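Local coordinates for protein oligopeptide ABC transporter OppAIV (Borrelia burgdorferi B31, PDB 4GL8) that probably binds oligopeptides outside the cytoplasmic membrane and delivers them to an ABC transporter, and holds a bound peptide in this structure, at residues A[375-379]-A[380-384]; A[391-394]-A[395-399]; A[455-458]-A[459-463]; A[472-475]-A[476-480]. All blocks are in the same frame, centred on the assembly; numbering follows the deposited sequence. Where two conformers were deposited one is given.

Interaction 1. Residues A[375-379]-A[380-384]; sequences KYNTS and DSQRK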
loop_
_atom_site.group_PDB
_atom_site.type_symbol
_atom_site.label_atom_id
_atom_site.label_comp_id
_atom_site.label_asym_id
_atom_site.label_seq_id
_atom_site.Cartn_x
_atom_site.Cartn_y
_atom_site.Cartn_z
ATOM N N LYS A 375 14.810 6.665 10.856
ATOM C CA LYS A 375 13.427 6.696 11.345
ATOM C C LYS A 375 12.698 5.414 10.991
ATOM O O LYS A 375 12.951 4.794 9.948
ATOM C CB LYS A 375 12.657 7.894 10.781
ATOM C CG LYS A 375 12.940 9.220 11.490
ATOM C CD LYS A 375 12.081 10.355 10.942
ATOM C CE LYS A 375 12.365 11.676 11.625
ATOM N NZ LYS A 375 11.402 12.738 11.238
ATOM N N TYR A 376 11.783 5.016 11.855
ATOM C CA TYR A 376 10.898 3.869 11.559
ATOM C C TYR A 376 9.558 4.054 12.278
ATOM O O TYR A 376 9.448 4.847 13.238
ATOM C CB TYR A 376 11.553 2.556 11.942
ATOM C CG TYR A 376 11.781 2.425 13.399
ATOM C CD1 TYR A 376 12.926 2.955 14.005
ATOM C CD2 TYR A 376 10.846 1.787 14.202
ATOM C CE1 TYR A 376 13.121 2.848 15.386
ATOM C CE2 TYR A 376 11.026 1.673 15.561
ATOM C CZ TYR A 376 12.162 2.196 16.147
ATOM O OH TYR A 376 12.289 2.069 17.508
ATOM N N ASN A 377 8.526 3.344 11.817
ATOM C CA ASN A 377 7.213 3.488 12.447
ATOM C C ASN A 377 7.170 2.651 13.726
ATOM O O ASN A 377 7.682 1.544 13.743
ATOM C CB ASN A 377 6.112 3.071 11.492
ATOM C CG ASN A 377 6.338 1.703 10.924
ATOM O OD1 ASN A 377 7.364 1.461 10.308
ATOM N ND2 ASN A 377 5.402 0.797 11.145
ATOM N N THR A 378 6.591 3.191 14.793
ATOM C CA THR A 378 6.509 2.478 16.065
ATOM C C THR A 378 5.934 1.099 15.759
ATOM O O THR A 378 4.838 0.967 15.178
ATOM C CB THR A 378 5.585 3.206 17.059
ATOM O OG1 THR A 378 5.909 4.598 17.085
ATOM C CG2 THR A 378 5.681 2.603 18.511
ATOM N N SER A 379 6.682 0.082 16.130
ATOM C CA SER A 379 6.329 -1.293 15.837
ATOM C C SER A 379 7.456 -2.121 16.389
ATOM O O SER A 379 8.619 -1.795 16.163
ATOM C CB SER A 379 6.250 -1.551 14.326
ATOM O OG SER A 379 6.619 -2.888 14.005
ATOM N N ASP A 380 7.112 -3.179 17.094
ATOM C CA ASP A 380 8.108 -4.128 17.621
ATOM C C ASP A 380 8.933 -4.799 16.530
ATOM O O ASP A 380 10.147 -4.943 16.650
ATOM C CB ASP A 380 7.394 -5.193 18.436
ATOM C CG ASP A 380 6.808 -4.639 19.713
ATOM O OD1 ASP A 380 7.350 -3.623 20.196
ATOM O OD2 ASP A 380 5.848 -5.230 20.243
ATOM N N SER A 381 8.269 -5.195 15.460
ATOM C CA SER A 381 8.974 -5.772 14.320
ATOM C C SER A 381 9.992 -4.787 13.711
ATOM O O SER A 381 11.163 -5.136 13.479
ATOM C CB SER A 381 7.975 -6.233 13.240
ATOM O OG SER A 381 8.489 -7.393 12.573
ATOM N N GLN A 382 9.546 -3.554 13.477
ATOM C CA GLN A 382 10.360 -2.579 12.761
ATOM C C GLN A 382 11.545 -2.183 13.591
ATOM O O GLN A 382 12.644 -1.973 13.042
ATOM C CB GLN A 382 9.564 -1.356 12.351
ATOM C CG GLN A 382 8.503 -1.650 11.308
ATOM C CD GLN A 382 9.038 -2.396 10.093
ATOM O OE1 GLN A 382 10.160 -2.170 9.631
ATOM N NE2 GLN A 382 8.233 -3.277 9.569
ATOM N N ARG A 383 11.358 -2.143 14.906
ATOM C CA ARG A 383 12.436 -1.856 15.832
ATOM C C ARG A 383 13.561 -2.874 15.689
ATOM O O ARG A 383 14.734 -2.515 15.612
ATOM C CB ARG A 383 11.896 -1.880 17.266
ATOM C CG ARG A 383 12.934 -1.610 18.345
ATOM C CD ARG A 383 12.273 -1.353 19.687
ATOM N NE ARG A 383 11.655 -2.558 20.249
ATOM C CZ ARG A 383 10.344 -2.759 20.355
ATOM N NH1 ARG A 383 9.481 -1.836 19.946
ATOM N NH2 ARG A 383 9.898 -3.885 20.890
ATOM N N LYS A 384 13.175 -4.160 15.684
ATOM C CA LYS A 384 14.157 -5.236 15.620
ATOM C C LYS A 384 14.911 -5.136 14.295
ATOM O O LYS A 384 16.132 -5.238 14.267
ATOM C CB LYS A 384 13.519 -6.625 15.832
#
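D380 opens the helix directly after S379, its CB 3.7 Å from S379 C. R383, one turn on, reaches its carboxylate: in the conformer given, NH1 and NH2 both grip the single oxygen D380 OD1, NH2 at 2.7 Å in a salt bridge, a tentative pairing since the arginine has a second conformer. The other oxygen, OD2, is held by S247. S381 leans on P268. Q382 meets the strand end with both backbone and side chain. Its N donates to S379 OG over 3.0 Å, with an almost straight N-H...O angle of 166°, which makes S379 the N-cap; serine suits the place because its short hydroxyl folds back to a backbone amide of the first turn. With CG anti to the carbonyl carbon (chi1 -67°), Q382 sets that atom 3.5 Å from N377 OD1, while its CB approaches Y376 CD2 at 3.9 Å. R383 closes the turn: its N bonds to S379 O at 3.0 Å, and its CA lies 3.8 Å from Y376 CE2. The tyrosine thus fills the angle between strand 372-377 and helix 380-397, the first two elements of a beta-alpha-beta unit. N377 ND2 binds the backbone of the bound peptide, which Q382 also touches. Capping and aliphatic contact at this strand-to-helix turn are consistent with keeping the N377 amide, already bonded to R424 through OD1, beside the peptide.

Interaction 2. Residues A[391-394]-A[395-399]; sequences NQWK and KNLNI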
loop_
_atom_site.group_PDB
_atom_site.type_symbol
_atom_site.label_atom_id
_atom_site.label_comp_id
_atom_site.label_asym_id
_atom_site.label_seq_id
_atom_site.Cartn_x
_atom_site.Cartn_y
_atom_site.Cartn_z
ATOM N N ASN A 391 23.334 -2.335 13.500
ATOM C CA ASN A 391 24.432 -3.233 13.789
ATOM C C ASN A 391 25.214 -3.694 12.561
ATOM O O ASN A 391 26.418 -3.901 12.652
ATOM C CB ASN A 391 23.909 -4.473 14.547
ATOM C CG ASN A 391 25.008 -5.460 14.884
ATOM O OD1 ASN A 391 25.404 -6.314 14.076
ATOM N ND2 ASN A 391 25.507 -5.351 16.081
ATOM N N GLN A 392 24.540 -3.899 11.439
ATOM C CA GLN A 392 25.239 -4.231 10.200
ATOM C C GLN A 392 26.144 -3.073 9.767
ATOM O O GLN A 392 27.315 -3.275 9.483
ATOM C CB GLN A 392 24.258 -4.584 9.072
ATOM C CG GLN A 392 23.498 -5.887 9.289
ATOM C CD GLN A 392 24.384 -7.105 9.145
ATOM O OE1 GLN A 392 24.869 -7.399 8.064
ATOM N NE2 GLN A 392 24.635 -7.791 10.252
ATOM N N TRP A 393 25.601 -1.860 9.709
ATOM C CA TRP A 393 26.421 -0.676 9.413
ATOM C C TRP A 393 27.585 -0.422 10.407
ATOM O O TRP A 393 28.710 -0.067 10.003
ATOM C CB TRP A 393 25.529 0.530 9.245
ATOM C CG TRP A 393 24.660 0.391 8.022
ATOM C CD1 TRP A 393 24.900 -0.393 6.929
ATOM C CD2 TRP A 393 23.439 1.062 7.762
ATOM N NE1 TRP A 393 23.914 -0.250 6.002
ATOM C CE2 TRP A 393 23.001 0.651 6.476
ATOM C CE3 TRP A 393 22.671 1.994 8.474
ATOM C CZ2 TRP A 393 21.836 1.102 5.917
ATOM C CZ3 TRP A 393 21.513 2.452 7.902
ATOM C CH2 TRP A 393 21.112 2.006 6.634
ATOM N N LYS A 394 27.347 -0.658 11.688
ATOM C CA LYS A 394 28.422 -0.501 12.649
ATOM C C LYS A 394 29.503 -1.561 12.417
ATOM O O LYS A 394 30.660 -1.222 12.192
ATOM C CB LYS A 394 27.900 -0.554 14.085
ATOM C CG LYS A 394 28.989 -0.455 15.149
ATOM C CD LYS A 394 29.921 0.738 14.902
ATOM C CE LYS A 394 30.774 1.088 16.121
ATOM N NZ LYS A 394 31.475 2.384 15.883
ATOM N N LYS A 395 29.116 -2.826 12.433
ATOM C CA LYS A 395 30.053 -3.930 12.221
ATOM C C LYS A 395 30.779 -3.901 10.864
ATOM O O LYS A 395 31.973 -4.080 10.814
ATOM C CB LYS A 395 29.318 -5.264 12.375
ATOM C CG LYS A 395 30.219 -6.487 12.287
ATOM C CD LYS A 395 29.609 -7.720 12.955
ATOM C CE LYS A 395 28.298 -8.184 12.316
ATOM N NZ LYS A 395 28.488 -8.754 10.964
ATOM N N ASN A 396 30.079 -3.669 9.755
ATOM C CA ASN A 396 30.719 -3.834 8.428
ATOM C C ASN A 396 31.321 -2.579 7.848
ATOM O O ASN A 396 32.201 -2.659 7.000
ATOM C CB ASN A 396 29.730 -4.398 7.422
ATOM C CG ASN A 396 29.248 -5.774 7.809
ATOM O OD1 ASN A 396 30.010 -6.571 8.321
ATOM N ND2 ASN A 396 27.978 -6.059 7.544
ATOM N N LEU A 397 30.834 -1.425 8.295
ATOM C CA LEU A 397 31.270 -0.150 7.758
ATOM C C LEU A 397 31.891 0.752 8.825
ATOM O O LEU A 397 32.530 1.737 8.481
ATOM C CB LEU A 397 30.074 0.532 7.072
ATOM C CG LEU A 397 29.520 -0.093 5.777
ATOM C CD1 LEU A 397 28.419 0.770 5.191
ATOM C CD2 LEU A 397 30.616 -0.246 4.735
ATOM N N ASN A 398 31.740 0.392 10.111
ATOM C CA ASN A 398 32.142 1.250 11.226
ATOM C C ASN A 398 31.511 2.636 11.161
ATOM O O ASN A 398 32.150 3.631 11.485
ATOM C CB ASN A 398 33.673 1.378 11.310
ATOM C CG ASN A 398 34.128 1.885 12.668
ATOM O OD1 ASN A 398 33.445 1.670 13.660
ATOM N ND2 ASN A 398 35.259 2.577 12.715
ATOM N N ILE A 399 30.249 2.702 10.743
ATOM C CA ILE A 399 29.481 3.942 10.890
ATOM C C ILE A 399 28.378 3.777 11.926
ATOM O O ILE A 399 27.856 2.653 12.106
ATOM C CB ILE A 399 28.885 4.409 9.560
ATOM C CG1 ILE A 399 27.760 3.511 9.106
ATOM C CG2 ILE A 399 29.960 4.441 8.475
ATOM C CD1 ILE A 399 27.338 3.806 7.698
#
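W393 and I399 form the close-packed side of this helix end, with I399 CG1 3.7 Å from W393 CB. I399 carries CG1 between its backbone N and carbonyl carbon (chi1 71°), which turns that branch back toward the last helical turn. L397 adds its CD1 at 4.1 Å from W393 CD1, the two side chains running the same way. Leucine and isoleucine suit this buried side, where they also pack on L358 of helix 351-361, while the indole NE1 has its own acceptor in L309 O. Beneath them W393 O receives two amides from opposite faces of its plane, L397 N at 3.0 Å and I399 N at 3.3 Å. The second bond reaches back six residues, across a helix C-terminus that is ended by the positive phi of N398 (55°). Helix 380-397 is the crossover of a beta-alpha-beta unit, and the turn leads the chain toward strand 401-406. The asparagine at N398 fits, since this residue type tolerates left-handed backbone angles better than most. On the solvent side contacts are sparser. K394 bends at chi2 (51°) to run alongside N398, and its NZ donates to N398 OD1 over 3.1 Å as well as to N400, while N398 ND2 is taken by N365 O. Farther back, K395 CE comes no nearer than 3.9 Å to N391 OD1, a loose meeting of a lysine chain with a short amide on an exposed flank.

Interaction 3. Residues A[455-458]-A[459-463]; sequences NSEY and DELLI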
loop_
_atom_site.group_PDB
_atom_site.type_symbol
_atom_site.label_atom_id
_atom_site.label_comp_id
_atom_site.label_asym_id
_atom_site.label_seq_id
_atom_site.Cartn_x
_atom_site.Cartn_y
_atom_site.Cartn_z
ATOM N N ASN A 455 15.884 10.452 -12.062
ATOM C CA ASN A 455 16.703 9.984 -13.145
ATOM C C ASN A 455 15.819 10.026 -14.383
ATOM O O ASN A 455 14.841 9.278 -14.497
ATOM C CB ASN A 455 17.213 8.579 -12.856
ATOM C CG ASN A 455 18.062 8.045 -13.980
ATOM O OD1 ASN A 455 17.625 8.005 -15.110
ATOM N ND2 ASN A 455 19.262 7.654 -13.679
ATOM N N SER A 456 16.134 10.943 -15.279
ATOM C CA SER A 456 15.283 11.160 -16.439
ATOM C C SER A 456 15.289 9.954 -17.400
ATOM O O SER A 456 14.276 9.668 -18.014
ATOM C CB SER A 456 15.666 12.471 -17.143
ATOM O OG SER A 456 16.902 12.314 -17.777
ATOM N N GLU A 457 16.394 9.214 -17.482
ATOM C CA GLU A 457 16.402 8.004 -18.288
ATOM C C GLU A 457 15.388 6.964 -17.756
ATOM O O GLU A 457 14.625 6.383 -18.539
ATOM C CB GLU A 457 17.792 7.369 -18.394
ATOM C CG GLU A 457 17.683 5.924 -18.893
ATOM C CD GLU A 457 19.012 5.215 -19.156
ATOM O OE1 GLU A 457 20.047 5.536 -18.518
ATOM O OE2 GLU A 457 19.005 4.313 -20.021
ATOM N N TYR A 458 15.388 6.741 -16.440
ATOM C CA TYR A 458 14.348 5.947 -15.757
ATOM C C TYR A 458 12.915 6.428 -16.056
ATOM O O TYR A 458 12.060 5.632 -16.496
ATOM C CB TYR A 458 14.592 5.941 -14.244
ATOM C CG TYR A 458 13.677 5.041 -13.444
ATOM C CD1 TYR A 458 12.507 5.532 -12.875
ATOM C CD2 TYR A 458 13.998 3.733 -13.210
ATOM C CE1 TYR A 458 11.669 4.730 -12.125
ATOM C CE2 TYR A 458 13.167 2.914 -12.453
ATOM C CZ TYR A 458 12.005 3.424 -11.911
ATOM O OH TYR A 458 11.184 2.613 -11.174
ATOM N N ASP A 459 12.649 7.712 -15.809
ATOM C CA ASP A 459 11.337 8.301 -16.102
ATOM C C ASP A 459 10.912 7.975 -17.549
ATOM O O ASP A 459 9.784 7.537 -17.788
ATOM C CB ASP A 459 11.365 9.819 -15.906
ATOM C CG ASP A 459 11.479 10.234 -14.428
ATOM O OD1 ASP A 459 11.292 9.398 -13.499
ATOM O OD2 ASP A 459 11.756 11.425 -14.193
ATOM N N GLU A 460 11.836 8.157 -18.496
ATOM C CA GLU A 460 11.553 7.940 -19.907
ATOM C C GLU A 460 11.330 6.463 -20.230
ATOM O O GLU A 460 10.526 6.152 -21.076
ATOM C CB GLU A 460 12.659 8.552 -20.805
ATOM C CG GLU A 460 12.548 10.077 -20.888
ATOM C CD GLU A 460 13.738 10.774 -21.553
ATOM O OE1 GLU A 460 14.198 10.309 -22.637
ATOM O OE2 GLU A 460 14.185 11.817 -20.991
ATOM N N LEU A 461 12.013 5.551 -19.553
ATOM C CA LEU A 461 11.717 4.135 -19.766
ATOM C C LEU A 461 10.299 3.828 -19.308
ATOM O O LEU A 461 9.580 3.085 -19.984
ATOM C CB LEU A 461 12.740 3.231 -19.077
ATOM C CG LEU A 461 14.113 3.183 -19.778
ATOM C CD1 LEU A 461 15.143 2.569 -18.858
ATOM C CD2 LEU A 461 14.081 2.391 -21.094
ATOM N N LEU A 462 9.859 4.428 -18.202
ATOM C CA LEU A 462 8.504 4.142 -17.721
ATOM C C LEU A 462 7.443 4.655 -18.687
ATOM O O LEU A 462 6.467 3.948 -18.961
ATOM C CB LEU A 462 8.252 4.702 -16.321
ATOM C CG LEU A 462 9.151 4.206 -15.187
ATOM C CD1 LEU A 462 8.492 4.441 -13.852
ATOM C CD2 LEU A 462 9.509 2.731 -15.289
ATOM N N ILE A 463 7.646 5.867 -19.217
ATOM C CA ILE A 463 6.745 6.434 -20.235
ATOM C C ILE A 463 6.672 5.457 -21.392
ATOM O O ILE A 463 5.600 5.151 -21.880
ATOM C CB ILE A 463 7.216 7.810 -20.790
ATOM C CG1 ILE A 463 7.332 8.885 -19.686
ATOM C CG2 ILE A 463 6.258 8.359 -21.864
ATOM C CD1 ILE A 463 6.075 9.060 -18.891
HETATM O O HOH W 1 13.463 9.103 -11.618
#
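N455 stands just before helix 456-466, and its backbone O takes the amide of D459 over 3.0 Å in a nearly straight bond (174°). It is the N-cap residue, and its OD1 caps by accepting from Y458 N at 2.9 Å, the donor lying above the amide plane. Asparagine suits the place because the oxygen caps while ND2 turns to D489 of helix 471-489. A water joins N455 N to D459 OD1, and OD2 of that aspartate bonds to T443; a negative charge here should also be favoured by the positive end of the helix dipole. S456 follows, its O accepting E460 N, and the glutamate's CG folds to 3.4 Å from the same S456 O. E457 gives its O to L461 N, and its extended side chain reaches R488 in a salt bridge, while its CG lies 4.2 Å from L461 CD1. Y458 swings its ring toward the interior with CG anti to the backbone N (chi1 -174°). There CE1 meets L462 CD1 at 3.6 Å, and L462 CD2 sits over one face of the ring near its rim. The phenol can be buried because its OH bonds to L438 O. Y458 and L462 put the inner face of helix 456-466 on helix 471-489, through I485 and A481, and N455 begins that helix with a side-chain N-cap, a standard motif of helix starts.

Interaction 4. Residues A[472-475]-A[476-480]; sequences FKRQ and EILKK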
loop_
_atom_site.group_PDB
_atom_site.type_symbol
_atom_site.label_atom_id
_atom_site.label_comp_id
_atom_site.label_asym_id
_atom_site.label_seq_id
_atom_site.Cartn_x
_atom_site.Cartn_y
_atom_site.Cartn_z
ATOM N N PHE A 472 5.812 -8.598 -23.996
ATOM C CA PHE A 472 7.178 -9.061 -23.814
ATOM C C PHE A 472 8.195 -7.943 -24.037
ATOM O O PHE A 472 9.195 -7.876 -23.321
ATOM C CB PHE A 472 7.410 -10.332 -24.634
ATOM C CG PHE A 472 6.443 -11.441 -24.259
ATOM C CD1 PHE A 472 6.535 -12.065 -22.997
ATOM C CD2 PHE A 472 5.403 -11.819 -25.115
ATOM C CE1 PHE A 472 5.628 -13.058 -22.614
ATOM C CE2 PHE A 472 4.497 -12.805 -24.737
ATOM C CZ PHE A 472 4.611 -13.428 -23.486
ATOM N N LYS A 473 7.912 -7.047 -24.984
ATOM C CA LYS A 473 8.704 -5.828 -25.159
ATOM C C LYS A 473 8.623 -4.932 -23.925
ATOM O O LYS A 473 9.634 -4.379 -23.500
ATOM C CB LYS A 473 8.224 -5.021 -26.362
ATOM C CG LYS A 473 9.030 -5.226 -27.633
ATOM C CD LYS A 473 8.149 -5.027 -28.860
ATOM C CE LYS A 473 8.938 -4.546 -30.061
ATOM N NZ LYS A 473 8.246 -4.934 -31.325
ATOM N N ARG A 474 7.406 -4.783 -23.391
ATOM C CA ARG A 474 7.154 -3.994 -22.184
ATOM C C ARG A 474 7.946 -4.554 -21.005
ATOM O O ARG A 474 8.603 -3.813 -20.278
ATOM C CB ARG A 474 5.667 -3.988 -21.866
ATOM C CG ARG A 474 5.297 -3.084 -20.683
ATOM C CD ARG A 474 3.789 -2.893 -20.531
ATOM N NE ARG A 474 3.522 -2.224 -19.265
ATOM C CZ ARG A 474 3.295 -2.838 -18.101
ATOM N NH1 ARG A 474 3.253 -4.172 -18.005
ATOM N NH2 ARG A 474 3.114 -2.105 -17.026
ATOM N N GLN A 475 7.883 -5.875 -20.850
ATOM C CA GLN A 475 8.669 -6.567 -19.834
ATOM C C GLN A 475 10.144 -6.145 -19.918
ATOM O O GLN A 475 10.755 -5.867 -18.886
ATOM C CB GLN A 475 8.567 -8.092 -19.992
ATOM C CG GLN A 475 9.166 -8.835 -18.811
ATOM C CD GLN A 475 9.331 -10.338 -19.031
ATOM O OE1 GLN A 475 9.006 -10.883 -20.098
ATOM N NE2 GLN A 475 9.837 -11.020 -17.999
ATOM N N GLU A 476 10.703 -6.095 -21.135
ATOM C CA GLU A 476 12.135 -5.798 -21.283
ATOM C C GLU A 476 12.421 -4.341 -20.935
ATOM O O GLU A 476 13.418 -4.042 -20.295
ATOM C CB GLU A 476 12.657 -6.073 -22.699
ATOM C CG GLU A 476 12.763 -7.548 -23.069
ATOM C CD GLU A 476 13.657 -8.359 -22.132
ATOM O OE1 GLU A 476 14.852 -7.976 -21.998
ATOM O OE2 GLU A 476 13.160 -9.378 -21.544
ATOM N N ILE A 477 11.556 -3.436 -21.380
ATOM C CA ILE A 477 11.685 -2.035 -20.982
ATOM C C ILE A 477 11.650 -1.896 -19.450
ATOM O O ILE A 477 12.502 -1.211 -18.864
ATOM C CB ILE A 477 10.590 -1.196 -21.631
ATOM C CG1 ILE A 477 10.727 -1.203 -23.162
ATOM C CG2 ILE A 477 10.614 0.238 -21.121
ATOM C CD1 ILE A 477 9.408 -0.978 -23.859
ATOM N N LEU A 478 10.708 -2.580 -18.800
ATOM C CA LEU A 478 10.601 -2.519 -17.329
ATOM C C LEU A 478 11.842 -3.046 -16.661
ATOM O O LEU A 478 12.307 -2.443 -15.701
ATOM C CB LEU A 478 9.340 -3.202 -16.781
ATOM C CG LEU A 478 8.039 -2.504 -17.250
ATOM C CD1 LEU A 478 6.815 -3.285 -16.837
ATOM C CD2 LEU A 478 7.920 -1.094 -16.723
ATOM N N LYS A 479 12.391 -4.143 -17.181
ATOM C CA LYS A 479 13.616 -4.713 -16.621
ATOM C C LYS A 479 14.797 -3.730 -16.717
ATOM O O LYS A 479 15.561 -3.647 -15.786
ATOM C CB LYS A 479 14.005 -6.031 -17.299
ATOM C CG LYS A 479 13.194 -7.264 -16.902
ATOM C CD LYS A 479 13.803 -8.533 -17.535
ATOM C CE LYS A 479 12.725 -9.550 -17.879
ATOM N NZ LYS A 479 13.182 -10.930 -18.261
ATOM N N LYS A 480 14.954 -3.012 -17.834
ATOM C CA LYS A 480 16.007 -1.975 -17.942
ATOM C C LYS A 480 15.785 -0.805 -16.957
ATOM O O LYS A 480 16.718 -0.277 -16.407
ATOM C CB LYS A 480 16.160 -1.445 -19.391
#
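R474 and L478 meet one turn apart on helix 471-489, an amphipathic alpha-helix packed against helix 456-466. L478 CD1 lies over the centre of one face of the guanidinium, 3.8 Å from R474 CZ. A flat cation has weakly solvated faces, so a leucine methyl can rest there while the N-H groups point outward in the plane to polar partners. The arginine chain runs extended from CG to NE, CG lying opposite the backbone N (chi1 -175°), and this carries the group along the helix to its leucine. Around the pair, backbone bonds set the spacing: L478 N donates to R474 O over 2.9 Å, and I477 N to K473 O at 3.0 Å. I477, a beta-branched residue, lays CD1 3.4 Å from K473 O and turns toward K464 and S465 of the neighbouring helix. In the next shell, D433 fixes the guanidinium through a salt bridge to NH2, and M435 touches both R474 and L478, with L438 adding to the wall behind the leucine. On the outer flank the chain of Q475 crosses that of K479 obliquely, while E476 bends at chi2 (-58°) toward the same lysine, forming a long salt bridge. At the beginning of the helix D470 OD1 accepts the amide of K473. Farther along, K479 N donates to Q475 O over 2.9 Å, and K479 CG lies 3.4 Å from Q475 O.

In the fold
Interactions 1 and 2 mark the start and the end of helix 380-397, the helix of a beta-alpha-beta unit; their centres are about 19 Å apart and their nearest atoms about 8 Å, so they do not touch and are joined through the helix between them. Of the four, interaction 1 carries the residues that touch the bound peptide. Interactions 3 and 4 sit on two successive helices that pack on each other, with centres about 13 Å apart and L461 O 3.2 Å from I477 CG2. This pair lies far from helix 380-397: the centres of interactions 1 and 3 are about 33 Å apart, and those of interactions 2 and 4 about 36 Å apart.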